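PDB 2VHH: Cg3027-pa from Drosophila melanogaster, which probably hydrolyses N-carbamoyl-beta-alanine to beta-alanine, ammonia and carbon dioxide, the last step of pyrimidine breakdown. Local coordinates for residues S81-T86 with E95-K100; R131-W136 with S209-E214; V203-E208 with A259-L264; E293-E298 with K309-F314. All coordinates share one frame; numbering follows the deposited sequence.

Contact 1: S81-T86 with E95-K100; sequences SIVIPT and EAIWNK
Val83 straddles the helix surface, its two methyl groups meeting different residues of the turn that begins at Ala96. CG1, anti to the backbone N (chi1 173°), comes to 3.5 Å from Ala96 CB, while CG2 lies 3.8 Å from Ile97 CG1. Alanine suits this place because its single methyl lets the loop come close, with the CA atoms of Val83 and Ala96 6.1 Å apart; from the loop, Ile84 CG2 adds a looser touch on the same methyl. Deeper in, the tip of Ile97 takes over: CD1 packs 4.0 Å from Ile82 CG2, at the buried end of the contact. The loop 81-86 leads from strand 72-79 into helix 90-110, and strand 115-118 follows parallel beside the first, a beta-alpha-beta crossover; the contact folds the loop back against its own helix. At the outer side Lys100 runs antiparallel to the Val83 side chain, the aliphatic CE 3.8 Å from Val83 CG2, so its methylenes pack on the valine before the chain ends in a charge. A bend at chi3 (64°) helps bring the amine to the loop, where NZ donates to Ser81 O at 2.8 Å from above the carbonyl plane. Asp336 then ties both partners together, forming a salt bridge with Lys100 NZ and accepting a hydrogen bond from Ser81 OG.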
loop_
_atom_site.group_PDB
_atom_site.type_symbol
_atom_site.label_atom_id
_atom_site.label_comp_id
_atom_site.label_asym_id
_atom_site.label_seq_id
_atom_site.Cartn_x
_atom_site.Cartn_y
_atom_site.Cartn_z
ATOM N N SER C 81 -1.458 16.234 -51.422
ATOM C CA SER C 81 -0.025 16.124 -51.666
ATOM C C SER C 81 0.649 17.492 -51.620
ATOM O O SER C 81 -0.021 18.525 -51.628
ATOM C CB SER C 81 0.240 15.453 -53.016
ATOM O OG SER C 81 -0.450 16.118 -54.060
ATOM N N ILE C 82 1.977 17.491 -51.575
ATOM C CA ILE C 82 2.756 18.671 -51.928
ATOM C C ILE C 82 2.699 18.942 -53.426
ATOM O O ILE C 82 2.188 18.128 -54.196
ATOM C CB ILE C 82 4.228 18.526 -51.498
ATOM C CG1 ILE C 82 4.955 17.540 -52.414
ATOM C CG2 ILE C 82 4.317 18.077 -50.047
ATOM C CD1 ILE C 82 6.464 17.599 -52.301
ATOM N N VAL C 83 3.227 20.092 -53.836
ATOM C CA VAL C 83 2.684 20.820 -54.976
ATOM C C VAL C 83 3.778 21.172 -55.979
ATOM O O VAL C 83 3.768 20.699 -57.115
ATOM C CB VAL C 83 1.972 22.113 -54.533
ATOM C CG1 VAL C 83 1.566 22.936 -55.746
ATOM C CG2 VAL C 83 0.762 21.783 -53.674
ATOM N N ILE C 84 4.721 22.004 -55.550
ATOM C CA ILE C 84 5.938 22.244 -56.316
ATOM C C ILE C 84 7.114 21.459 -55.745
ATOM O O ILE C 84 7.060 20.979 -54.613
ATOM C CB ILE C 84 6.299 23.741 -56.347
ATOM C CG1 ILE C 84 6.696 24.224 -54.951
ATOM C CG2 ILE C 84 5.136 24.559 -56.888
ATOM C CD1 ILE C 84 7.007 25.703 -54.881
ATOM N N PRO C 85 8.175 21.334 -56.535
ATOM C CA PRO C 85 9.326 20.503 -56.155
ATOM C C PRO C 85 9.963 20.933 -54.839
ATOM O O PRO C 85 9.989 22.119 -54.530
ATOM C CB PRO C 85 10.310 20.706 -57.310
ATOM C CG PRO C 85 9.863 21.940 -57.996
ATOM C CD PRO C 85 8.389 22.001 -57.829
ATOM N N THR C 86 10.479 19.968 -54.079
ATOM C CA THR C 86 11.048 20.246 -52.756
ATOM C C THR C 86 12.332 21.084 -52.799
ATOM O O THR C 86 12.858 21.473 -51.753
ATOM C CB THR C 86 11.316 18.955 -51.948
ATOM O OG1 THR C 86 12.272 18.146 -52.637
ATOM C CG2 THR C 86 10.041 18.163 -51.750
ATOM N N GLU C 95 3.255 28.263 -49.664
ATOM C CA GLU C 95 2.207 29.028 -50.329
ATOM C C GLU C 95 1.421 28.228 -51.351
ATOM O O GLU C 95 0.219 28.414 -51.480
ATOM C CB GLU C 95 2.778 30.265 -51.007
ATOM C CG GLU C 95 2.877 31.474 -50.106
ATOM C CD GLU C 95 2.406 32.731 -50.808
ATOM O OE1 GLU C 95 2.776 32.916 -51.999
ATOM O OE2 GLU C 95 1.656 33.519 -50.168
ATOM N N ALA C 96 2.109 27.357 -52.085
ATOM C CA ALA C 96 1.478 26.526 -53.101
ATOM C C ALA C 96 0.484 25.561 -52.460
ATOM O O ALA C 96 -0.610 25.322 -52.995
ATOM C CB ALA C 96 2.533 25.767 -53.888
ATOM N N ILE C 97 0.877 25.023 -51.308
ATOM C CA ILE C 97 0.043 24.118 -50.527
ATOM C C ILE C 97 -1.111 24.888 -49.878
ATOM O O ILE C 97 -2.243 24.409 -49.855
ATOM C CB ILE C 97 0.878 23.359 -49.459
ATOM C CG1 ILE C 97 1.873 22.411 -50.144
ATOM C CG2 ILE C 97 -0.024 22.601 -48.494
ATOM C CD1 ILE C 97 2.812 21.659 -49.195
ATOM N N TRP C 98 -0.817 26.083 -49.369
ATOM C CA TRP C 98 -1.842 26.973 -48.827
ATOM C C TRP C 98 -2.972 27.173 -49.814
ATOM O O TRP C 98 -4.124 26.935 -49.483
ATOM C CB TRP C 98 -1.256 28.348 -48.498
ATOM C CG TRP C 98 -0.611 28.501 -47.151
ATOM C CD1 TRP C 98 -0.273 27.511 -46.272
ATOM C CD2 TRP C 98 -0.187 29.728 -46.551
ATOM N NE1 TRP C 98 0.317 28.048 -45.153
ATOM C CE2 TRP C 98 0.385 29.408 -45.298
ATOM C CE3 TRP C 98 -0.249 31.071 -46.947
ATOM C CZ2 TRP C 98 0.903 30.381 -44.436
ATOM C CZ3 TRP C 98 0.259 32.042 -46.088
ATOM C CH2 TRP C 98 0.830 31.689 -44.842
ATOM N N ASN C 99 -2.632 27.611 -51.025
ATOM C CA ASN C 99 -3.620 27.977 -52.027
ATOM C C ASN C 99 -4.486 26.804 -52.463
ATOM O O ASN C 99 -5.675 26.981 -52.717
ATOM C CB ASN C 99 -2.953 28.666 -53.215
ATOM C CG ASN C 99 -2.264 29.954 -52.820
ATOM O OD1 ASN C 99 -2.756 30.701 -51.974
ATOM N ND2 ASN C 99 -1.112 30.217 -53.421
ATOM N N LYS C 100 -3.899 25.612 -52.531
ATOM C CA LYS C 100 -4.655 24.419 -52.882
ATOM C C LYS C 100 -5.616 24.018 -51.753
ATOM O O LYS C 100 -6.796 23.744 -52.000
ATOM C CB LYS C 100 -3.715 23.273 -53.219
ATOM C CG LYS C 100 -4.404 22.088 -53.852
ATOM C CD LYS C 100 -3.407 21.026 -54.254
ATOM C CE LYS C 100 -2.702 20.434 -53.055
ATOM N NZ LYS C 100 -1.978 19.215 -53.469
#

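Contact 2: R131-W136 with S209-E214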
loop_
_atom_site.group_PDB
_atom_site.type_symbol
_atom_site.label_atom_id
_atom_site.label_comp_id
_atom_site.label_asym_id
_atom_site.label_seq_id
_atom_site.Cartn_x
_atom_site.Cartn_y
_atom_site.Cartn_z
ATOM N N ARG C 131 16.881 13.641 -42.680
ATOM C CA ARG C 131 17.578 13.955 -41.428
ATOM C C ARG C 131 18.402 15.246 -41.492
ATOM O O ARG C 131 19.244 15.508 -40.630
ATOM C CB ARG C 131 18.412 12.771 -40.945
ATOM C CG ARG C 131 17.659 11.839 -40.038
ATOM C CD ARG C 131 18.266 10.460 -40.052
ATOM N NE ARG C 131 19.715 10.492 -39.898
ATOM C CZ ARG C 131 20.581 10.083 -40.816
ATOM N NH1 ARG C 131 20.147 9.590 -41.969
ATOM N NH2 ARG C 131 21.882 10.165 -40.570
ATOM N N GLU C 132 18.136 16.050 -42.517
ATOM C CA GLU C 132 18.776 17.345 -42.663
ATOM C C GLU C 132 18.009 18.383 -41.863
ATOM O O GLU C 132 16.781 18.378 -41.838
ATOM C CB GLU C 132 18.845 17.771 -44.129
ATOM C CG GLU C 132 19.601 16.832 -45.044
ATOM C CD GLU C 132 19.360 17.118 -46.522
ATOM O OE1 GLU C 132 20.043 16.480 -47.348
ATOM O OE2 GLU C 132 18.496 17.960 -46.868
ATOM N N LYS C 133 18.744 19.270 -41.208
ATOM C CA LYS C 133 18.144 20.323 -40.403
ATOM C C LYS C 133 17.952 21.588 -41.219
ATOM O O LYS C 133 17.205 22.479 -40.833
ATOM C CB LYS C 133 19.013 20.621 -39.180
ATOM C CG LYS C 133 19.189 19.446 -38.226
ATOM C CD LYS C 133 17.883 19.048 -37.566
ATOM C CE LYS C 133 18.113 18.020 -36.479
ATOM N NZ LYS C 133 17.051 18.098 -35.444
ATOM N N PHE C 134 18.627 21.655 -42.358
ATOM C CA PHE C 134 18.624 22.848 -43.191
ATOM C C PHE C 134 18.223 22.495 -44.624
ATOM O O PHE C 134 18.775 21.559 -45.208
ATOM C CB PHE C 134 20.000 23.532 -43.134
ATOM C CG PHE C 134 20.553 23.671 -41.727
ATOM C CD1 PHE C 134 21.421 22.706 -41.203
ATOM C CD2 PHE C 134 20.192 24.757 -40.919
ATOM C CE1 PHE C 134 21.924 22.827 -39.902
ATOM C CE2 PHE C 134 20.684 24.883 -39.618
ATOM C CZ PHE C 134 21.553 23.921 -39.109
ATOM N N PRO C 135 17.238 23.221 -45.187
ATOM C CA PRO C 135 16.512 24.334 -44.567
ATOM C C PRO C 135 15.195 23.915 -43.893
ATOM O O PRO C 135 14.385 24.773 -43.547
ATOM C CB PRO C 135 16.207 25.227 -45.768
ATOM C CG PRO C 135 15.994 24.230 -46.904
ATOM C CD PRO C 135 16.758 22.971 -46.561
ATOM N N TRP C 136 15.008 22.611 -43.697
ATOM C CA TRP C 136 13.720 22.032 -43.306
ATOM C C TRP C 136 13.158 22.549 -41.996
ATOM O O TRP C 136 11.944 22.603 -41.816
ATOM C CB TRP C 136 13.820 20.509 -43.272
ATOM C CG TRP C 136 14.466 19.977 -44.496
ATOM C CD1 TRP C 136 15.655 19.314 -44.575
ATOM C CD2 TRP C 136 13.988 20.108 -45.838
ATOM N NE1 TRP C 136 15.940 19.005 -45.882
ATOM C CE2 TRP C 136 14.931 19.483 -46.679
ATOM C CE3 TRP C 136 12.846 20.677 -46.410
ATOM C CZ2 TRP C 136 14.766 19.412 -48.061
ATOM C CZ3 TRP C 136 12.687 20.612 -47.783
ATOM C CH2 TRP C 136 13.641 19.984 -48.592
ATOM N N SER C 209 12.329 11.498 -34.269
ATOM C CA SER C 209 12.992 11.694 -32.984
ATOM C C SER C 209 14.194 12.595 -33.152
ATOM O O SER C 209 14.644 13.222 -32.197
ATOM C CB SER C 209 13.385 10.362 -32.338
ATOM O OG SER C 209 14.289 9.648 -33.150
ATOM N N THR C 210 14.691 12.658 -34.384
ATOM C CA THR C 210 15.799 13.521 -34.748
ATOM C C THR C 210 15.390 14.987 -34.616
ATOM O O THR C 210 16.203 15.824 -34.219
ATOM C CB THR C 210 16.279 13.219 -36.183
ATOM O OG1 THR C 210 16.388 11.799 -36.361
ATOM C CG2 THR C 210 17.619 13.872 -36.476
ATOM N N TYR C 211 14.125 15.285 -34.903
ATOM C CA TYR C 211 13.666 16.668 -34.968
ATOM C C TYR C 211 13.000 17.207 -33.697
ATOM O O TYR C 211 13.204 18.377 -33.350
ATOM C CB TYR C 211 12.774 16.866 -36.187
ATOM C CG TYR C 211 13.493 16.664 -37.501
ATOM C CD1 TYR C 211 13.735 15.380 -37.997
ATOM C CD2 TYR C 211 13.916 17.756 -38.260
ATOM C CE1 TYR C 211 14.383 15.190 -39.203
ATOM C CE2 TYR C 211 14.563 17.570 -39.475
ATOM C CZ TYR C 211 14.792 16.284 -39.935
ATOM O OH TYR C 211 15.436 16.093 -41.131
ATOM N N TYR C 212 12.228 16.367 -33.006
ATOM C CA TYR C 212 11.513 16.784 -31.789
ATOM C C TYR C 212 11.345 15.693 -30.731
ATOM O O TYR C 212 11.420 14.504 -31.025
ATOM C CB TYR C 212 10.150 17.393 -32.134
ATOM C CG TYR C 212 9.425 16.711 -33.268
ATOM C CD1 TYR C 212 9.566 17.165 -34.573
ATOM C CD2 TYR C 212 8.595 15.619 -33.036
ATOM C CE1 TYR C 212 8.915 16.546 -35.614
ATOM C CE2 TYR C 212 7.934 14.996 -34.074
ATOM C CZ TYR C 212 8.097 15.468 -35.360
ATOM O OH TYR C 212 7.447 14.864 -36.401
ATOM N N MET C 213 11.113 16.129 -29.497
ATOM C CA MET C 213 10.958 15.259 -28.339
ATOM C C MET C 213 9.492 14.888 -28.143
ATOM O O MET C 213 8.631 15.366 -28.877
ATOM C CB MET C 213 11.474 15.981 -27.090
ATOM C CG MET C 213 12.966 16.254 -27.078
ATOM S SD MET C 213 13.976 14.780 -26.810
ATOM C CE MET C 213 13.985 14.618 -25.027
ATOM N N GLU C 214 9.204 14.045 -27.152
ATOM C CA GLU C 214 7.821 13.666 -26.848
ATOM C C GLU C 214 7.045 14.799 -26.193
ATOM O O GLU C 214 7.605 15.617 -25.463
ATOM C CB GLU C 214 7.713 12.356 -26.046
ATOM C CG GLU C 214 9.018 11.798 -25.487
ATOM C CD GLU C 214 10.070 11.532 -26.559
ATOM O OE1 GLU C 214 9.802 10.774 -27.527
ATOM O OE2 GLU C 214 11.166 12.106 -26.417
#
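Tyr211 and Lys133 lie head to tail, each handing its polar tip to a backbone carbonyl of the other segment. The phenol OH gives its proton to Glu132 O at 2.7 Å, and Lys133 NZ donates to Thr210 O, also at 2.7 Å; both donors stand about 40° above the carbonyl plane. This reciprocal pair is the tight part of a wholly buried contact. Tyrosine fits because its rigid ring carries a hydroxyl far from its own backbone, and lysine because its chain, bent at chi2 (-66°), can pass the ring, with CD 4.1 Å from Tyr211 CE2. The ammonium adds an off-centre cation-pi contact, 4.7 Å from the centroid of the Tyr211 ring. Packing is slacker where the Arg131 side chain meets Thr210, its CG 3.9 Å from OG1 of that threonine, which makes a weak hydrogen bond to Asn207 O. This looser side faces protein, not solvent: Arg131 NH2 donates to Thr300 O of the second subunit. Glu132 turns its carboxylate away from Tyr211; OE2 accepts Trp136 NE1 at 2.9 Å, nearly in the indole plane, and OE1 accepts Asn297 ND2. The contact thus joins the loop between strand 115-118 and helix 147-158 to the one between strands 206-207 and 221-224, with Phe128 set edge-to-face against Tyr211.

Contact 3: V203-E208 with A259-L264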
loop_
_atom_site.group_PDB
_atom_site.type_symbol
_atom_site.label_atom_id
_atom_site.label_comp_id
_atom_site.label_asym_id
_atom_site.label_seq_id
_atom_site.Cartn_x
_atom_site.Cartn_y
_atom_site.Cartn_z
ATOM N N VAL C 203 11.478 4.997 -36.693
ATOM C CA VAL C 203 11.480 3.791 -37.518
ATOM C C VAL C 203 11.644 4.091 -39.015
ATOM O O VAL C 203 10.914 4.917 -39.592
ATOM C CB VAL C 203 10.242 2.895 -37.210
ATOM C CG1 VAL C 203 9.012 3.741 -36.972
ATOM C CG2 VAL C 203 10.003 1.858 -38.317
ATOM N N GLY C 204 12.619 3.413 -39.619
ATOM C CA GLY C 204 12.894 3.533 -41.042
ATOM C C GLY C 204 13.166 4.964 -41.467
ATOM O O GLY C 204 14.098 5.610 -40.972
ATOM N N ASP C 205 12.342 5.457 -42.386
ATOM C CA ASP C 205 12.493 6.812 -42.918
ATOM C C ASP C 205 11.910 7.867 -41.966
ATOM O O ASP C 205 12.102 9.074 -42.152
ATOM C CB ASP C 205 11.828 6.913 -44.295
ATOM C CG ASP C 205 12.406 5.934 -45.304
ATOM O OD1 ASP C 205 13.610 6.040 -45.610
ATOM O OD2 ASP C 205 11.656 5.069 -45.807
ATOM N N PHE C 206 11.207 7.398 -40.941
ATOM C CA PHE C 206 10.511 8.282 -40.018
ATOM C C PHE C 206 11.411 8.644 -38.842
ATOM O O PHE C 206 11.191 8.229 -37.701
ATOM C CB PHE C 206 9.190 7.645 -39.588
ATOM C CG PHE C 206 8.237 7.457 -40.726
ATOM C CD1 PHE C 206 8.496 6.516 -41.724
ATOM C CD2 PHE C 206 7.100 8.239 -40.828
ATOM C CE1 PHE C 206 7.633 6.354 -42.790
ATOM C CE2 PHE C 206 6.238 8.080 -41.887
ATOM C CZ PHE C 206 6.503 7.134 -42.871
ATOM N N ASN C 207 12.441 9.427 -39.151
ATOM C CA ASN C 207 13.402 9.882 -38.158
ATOM C C ASN C 207 12.897 11.155 -37.498
ATOM O O ASN C 207 13.533 12.213 -37.568
ATOM C CB ASN C 207 14.760 10.111 -38.807
ATOM C CG ASN C 207 15.177 8.965 -39.695
ATOM O OD1 ASN C 207 15.553 7.897 -39.220
ATOM N ND2 ASN C 207 15.123 9.187 -41.000
ATOM N N GLU C 208 11.731 11.041 -36.867
ATOM C CA GLU C 208 11.083 12.172 -36.234
ATOM C C GLU C 208 11.753 12.511 -34.916
ATOM O O GLU C 208 11.750 13.672 -34.492
ATOM C CB GLU C 208 9.613 11.861 -36.000
ATOM C CG GLU C 208 8.804 11.713 -37.268
ATOM C CD GLU C 208 7.318 11.827 -37.022
ATOM O OE1 GLU C 208 6.545 11.147 -37.730
ATOM O OE2 GLU C 208 6.914 12.587 -36.111
ATOM N N ALA C 259 1.115 10.656 -41.603
ATOM C CA ALA C 259 1.873 10.544 -42.833
ATOM C C ALA C 259 2.590 9.213 -42.809
ATOM O O ALA C 259 3.662 9.110 -42.231
ATOM C CB ALA C 259 2.864 11.684 -42.966
ATOM N N THR C 260 1.994 8.185 -43.405
ATOM C CA THR C 260 2.682 6.894 -43.550
ATOM C C THR C 260 2.780 6.407 -44.981
ATOM O O THR C 260 1.817 6.532 -45.749
ATOM C CB THR C 260 2.047 5.741 -42.729
ATOM O OG1 THR C 260 0.694 6.061 -42.376
ATOM C CG2 THR C 260 2.867 5.450 -41.469
ATOM N N ILE C 261 3.967 5.886 -45.321
ATOM C CA ILE C 261 4.190 4.964 -46.461
ATOM C C ILE C 261 4.324 3.608 -45.746
ATOM O O ILE C 261 4.855 3.583 -44.645
ATOM C CB ILE C 261 5.429 5.360 -47.309
ATOM C CG1 ILE C 261 6.732 4.848 -46.692
ATOM C CG2 ILE C 261 5.488 6.877 -47.497
ATOM C CD1 ILE C 261 7.873 4.647 -47.711
ATOM N N GLY C 262 3.966 2.452 -46.294
ATOM C CA GLY C 262 4.605 1.709 -47.351
ATOM C C GLY C 262 4.009 0.317 -47.139
ATOM O O GLY C 262 2.896 0.198 -46.625
ATOM N N ARG C 263 4.735 -0.733 -47.507
ATOM C CA ARG C 263 4.144 -2.078 -47.608
ATOM C C ARG C 263 3.719 -2.689 -46.262
ATOM O O ARG C 263 2.677 -3.346 -46.176
ATOM C CB ARG C 263 5.088 -3.037 -48.361
ATOM C CG ARG C 263 5.501 -2.578 -49.778
ATOM C CD ARG C 263 6.768 -1.666 -49.761
ATOM N NE ARG C 263 7.100 -1.113 -51.083
ATOM C CZ ARG C 263 7.685 -1.798 -52.069
ATOM N NH1 ARG C 263 8.009 -3.080 -51.905
ATOM N NH2 ARG C 263 7.943 -1.201 -53.231
ATOM N N LEU C 264 4.535 -2.461 -45.233
ATOM C CA LEU C 264 4.318 -2.996 -43.885
ATOM C C LEU C 264 3.327 -2.166 -43.066
ATOM O O LEU C 264 2.681 -2.673 -42.147
ATOM C CB LEU C 264 5.655 -3.058 -43.139
ATOM C CG LEU C 264 6.658 -4.211 -43.342
ATOM C CD1 LEU C 264 6.868 -4.657 -44.819
ATOM C CD2 LEU C 264 8.000 -3.791 -42.715
#
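Phe206 reaches from a tight turn to the chain at Ala259, Thr260 and Ile261, and carries nearly all of this contact. The bond from CA to CB is directed at the other segment, and CG stands anti to the carbonyl carbon (chi1 -64°), which carries the ring toward Thr260, whose CA lies 8.7 Å from that of Phe206. Along one side of the ring Ala259 O lies near the ring plane, but CE2 approaches it too closely in the model to be trusted. On the other side CE1 packs loosely, 4.3 Å from Ile261 CG1. The tip, CZ, sits 3.7 Å from Ile261 N and 3.9 Å from Thr260 CA. A flat apolar ring can lie against an irregular main chain without needing a polar partner. Asp205 adds a peripheral touch, its OD2 4.3 Å from Ile261 CD1. Thr260 N is bound by Asn288 OD1, which helps fix the chain the ring leans on. Residues 203 to 206 form a type II' beta turn closed by Phe206 N to Val203 O, with Gly204 at positive phi: a two-residue beta hairpin of the short, weakly bonded strands 202-203 and 206-207, whose Phe206 packs on the loop between strand 253-258 and helix 266-280.

Contact 4: E293-E298 with K309-F314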
loop_
_atom_site.group_PDB
_atom_site.type_symbol
_atom_site.label_atom_id
_atom_site.label_comp_id
_atom_site.label_asym_id
_atom_site.label_seq_id
_atom_site.Cartn_x
_atom_site.Cartn_y
_atom_site.Cartn_z
ATOM N N GLU C 293 7.209 11.992 -52.772
ATOM C CA GLU C 293 7.994 13.218 -52.642
ATOM C C GLU C 293 9.481 12.935 -52.799
ATOM O O GLU C 293 10.022 12.082 -52.104
ATOM C CB GLU C 293 7.758 13.853 -51.272
ATOM C CG GLU C 293 6.286 14.004 -50.899
ATOM C CD GLU C 293 6.062 14.473 -49.468
ATOM O OE1 GLU C 293 7.053 14.715 -48.731
ATOM O OE2 GLU C 293 4.873 14.600 -49.088
ATOM N N GLN C 294 10.144 13.658 -53.700
ATOM C CA GLN C 294 11.579 13.469 -53.897
ATOM C C GLN C 294 12.388 14.663 -53.391
ATOM O O GLN C 294 11.938 15.807 -53.465
ATOM C CB GLN C 294 11.911 13.144 -55.358
ATOM C CG GLN C 294 11.884 14.341 -56.296
ATOM C CD GLN C 294 12.524 14.050 -57.632
ATOM O OE1 GLN C 294 12.824 12.901 -57.953
ATOM N NE2 GLN C 294 12.743 15.097 -58.424
ATOM N N PHE C 295 13.585 14.377 -52.884
ATOM C CA PHE C 295 14.398 15.369 -52.191
ATOM C C PHE C 295 15.723 15.640 -52.889
ATOM O O PHE C 295 16.193 14.791 -53.649
ATOM C CB PHE C 295 14.621 14.916 -50.757
ATOM C CG PHE C 295 13.360 14.834 -49.958
ATOM C CD1 PHE C 295 12.661 13.636 -49.861
ATOM C CD2 PHE C 295 12.854 15.964 -49.321
ATOM C CE1 PHE C 295 11.478 13.568 -49.128
ATOM C CE2 PHE C 295 11.678 15.899 -48.586
ATOM C CZ PHE C 295 10.988 14.698 -48.485
ATOM N N PRO C 296 16.319 16.832 -52.652
ATOM C CA PRO C 296 17.568 17.258 -53.315
ATOM C C PRO C 296 18.724 16.262 -53.205
ATOM O O PRO C 296 19.394 15.991 -54.196
ATOM C CB PRO C 296 17.936 18.566 -52.591
ATOM C CG PRO C 296 17.031 18.641 -51.395
ATOM C CD PRO C 296 15.808 17.878 -51.746
ATOM N N ASN C 297 18.942 15.718 -52.013
ATOM C CA ASN C 297 20.096 14.866 -51.761
ATOM C C ASN C 297 19.704 13.417 -51.430
ATOM O O ASN C 297 18.574 13.154 -51.011
ATOM C CB ASN C 297 20.954 15.467 -50.639
ATOM C CG ASN C 297 21.144 16.982 -50.779
ATOM O OD1 ASN C 297 21.692 17.470 -51.772
ATOM N ND2 ASN C 297 20.695 17.730 -49.772
ATOM N N GLU C 298 20.640 12.489 -51.639
ATOM C CA GLU C 298 20.499 11.082 -51.248
ATOM C C GLU C 298 20.270 10.911 -49.750
ATOM O O GLU C 298 20.798 11.679 -48.944
ATOM C CB GLU C 298 21.788 10.326 -51.560
ATOM C CG GLU C 298 22.064 10.009 -53.010
ATOM C CD GLU C 298 23.327 9.162 -53.181
ATOM O OE1 GLU C 298 24.037 8.917 -52.174
ATOM O OE2 GLU C 298 23.611 8.744 -54.327
ATOM N N LYS C 309 16.435 9.179 -53.488
ATOM C CA LYS C 309 15.886 10.526 -53.317
ATOM C C LYS C 309 14.357 10.556 -53.206
ATOM O O LYS C 309 13.797 11.524 -52.697
ATOM C CB LYS C 309 16.343 11.440 -54.465
ATOM C CG LYS C 309 17.847 11.602 -54.562
ATOM C CD LYS C 309 18.259 12.616 -55.616
ATOM C CE LYS C 309 19.779 12.750 -55.646
ATOM N NZ LYS C 309 20.248 13.761 -56.621
ATOM N N GLU C 310 13.702 9.496 -53.687
ATOM C CA GLU C 310 12.240 9.361 -53.668
ATOM C C GLU C 310 11.683 8.795 -52.356
ATOM O O GLU C 310 11.953 7.649 -51.996
ATOM C CB GLU C 310 11.778 8.456 -54.808
ATOM C CG GLU C 310 11.444 9.155 -56.115
ATOM C CD GLU C 310 10.838 8.192 -57.144
ATOM O OE1 GLU C 310 11.006 6.955 -56.985
ATOM O OE2 GLU C 310 10.195 8.661 -58.114
ATOM N N PHE C 311 10.889 9.602 -51.662
ATOM C CA PHE C 311 10.202 9.175 -50.447
ATOM C C PHE C 311 8.710 9.046 -50.717
ATOM O O PHE C 311 8.005 10.047 -50.911
ATOM C CB PHE C 311 10.469 10.165 -49.304
ATOM C CG PHE C 311 9.879 9.763 -47.972
ATOM C CD1 PHE C 311 9.928 8.450 -47.529
ATOM C CD2 PHE C 311 9.308 10.724 -47.141
ATOM C CE1 PHE C 311 9.385 8.101 -46.296
ATOM C CE2 PHE C 311 8.777 10.385 -45.900
ATOM C CZ PHE C 311 8.813 9.075 -45.476
ATOM N N GLY C 312 8.247 7.799 -50.734
ATOM C CA GLY C 312 6.843 7.492 -50.967
ATOM C C GLY C 312 6.625 6.088 -51.500
ATOM O O GLY C 312 7.544 5.269 -51.498
ATOM N N PRO C 313 5.404 5.800 -51.966
ATOM C CA PRO C 313 4.292 6.751 -52.006
ATOM C C PRO C 313 3.436 6.761 -50.726
ATOM O O PRO C 313 3.255 5.713 -50.095
ATOM C CB PRO C 313 3.481 6.258 -53.203
ATOM C CG PRO C 313 3.736 4.751 -53.228
ATOM C CD PRO C 313 5.035 4.483 -52.517
ATOM N N PHE C 314 2.936 7.938 -50.344
ATOM C CA PHE C 314 1.995 8.046 -49.225
ATOM C C PHE C 314 0.642 7.586 -49.721
ATOM O O PHE C 314 0.196 8.041 -50.770
ATOM C CB PHE C 314 1.903 9.477 -48.709
ATOM C CG PHE C 314 3.128 9.933 -47.981
ATOM C CD1 PHE C 314 4.081 10.716 -48.622
ATOM C CD2 PHE C 314 3.334 9.578 -46.660
ATOM C CE1 PHE C 314 5.215 11.137 -47.964
ATOM C CE2 PHE C 314 4.472 9.998 -45.993
ATOM C CZ PHE C 314 5.411 10.782 -46.651
#
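Strands 293-295 and 310-314 run antiparallel, their axes 4.5 Å apart at closest and 171° between directions, with Glu293 and Phe311 forming a hydrogen-bonded pair and Gln294 and Glu310 the non-hydrogen-bonded one beside it. Glu293 N donates to Phe311 O at 2.8 Å, Phe311 N to Glu293 O at 2.7 Å, and Phe295 N to Lys309 O at 2.9 Å. On the face carrying Glu293 and Phe311, the Phe295 ring comes alongside Phe311, the two side chains running in the same sense; Phe295 CE1 comes to 3.6 Å from Phe311 CB, which meets that ring at its edge. Glu293 crosses Phe314 at roughly a right angle, Glu293 OE2 3.7 Å from Phe314 CE1. A buried carboxylate needs partners, and it has them: OE1 accepts Phe126 N and OE2 pairs with Arg289. The face carrying Gln294 and Glu310 is exposed and suits polar chains, Gln294 CB resting 4.1 Å from Glu310 CG. Lys309 stretches out fully along the corner at 296 and 297, its methylenes beside Phe295 O, before NZ makes a weak bond to Pro296 O at 3.4 Å. Past the corner Glu298 forms a salt bridge with Lys306 of the second subunit. Strand 308-315 is the outermost of its five-stranded sheet within this chain, next to strand 283-295, and backbone bonds between Phe314 and Gly291 carry the pairing onward.

How the contacts relate
Contact 2 is the buried member of the set and contact 1 the surface one; contacts 3 and 4 lie between. Their chemistry follows: backbone pairing of regular strands in contact 4, a single ring on irregular chain in contact 3, carbonyls held by side-chain donors in contact 2, and aliphatic packing flanked by a lysine in contact 1. Contact 4 touches each of the others. Thr86 of contact 1 reaches Gln294, Trp136 of contact 2 packs on Pro296 and Phe295, and Asp205 and Ile261 of contact 3 pack on strand 308-315. In contacts 2 and 3 the segments 203-208 and 209-214 follow each other directly, and contacts 2, 3 and 4 reach the second subunit, which contact 1 does not.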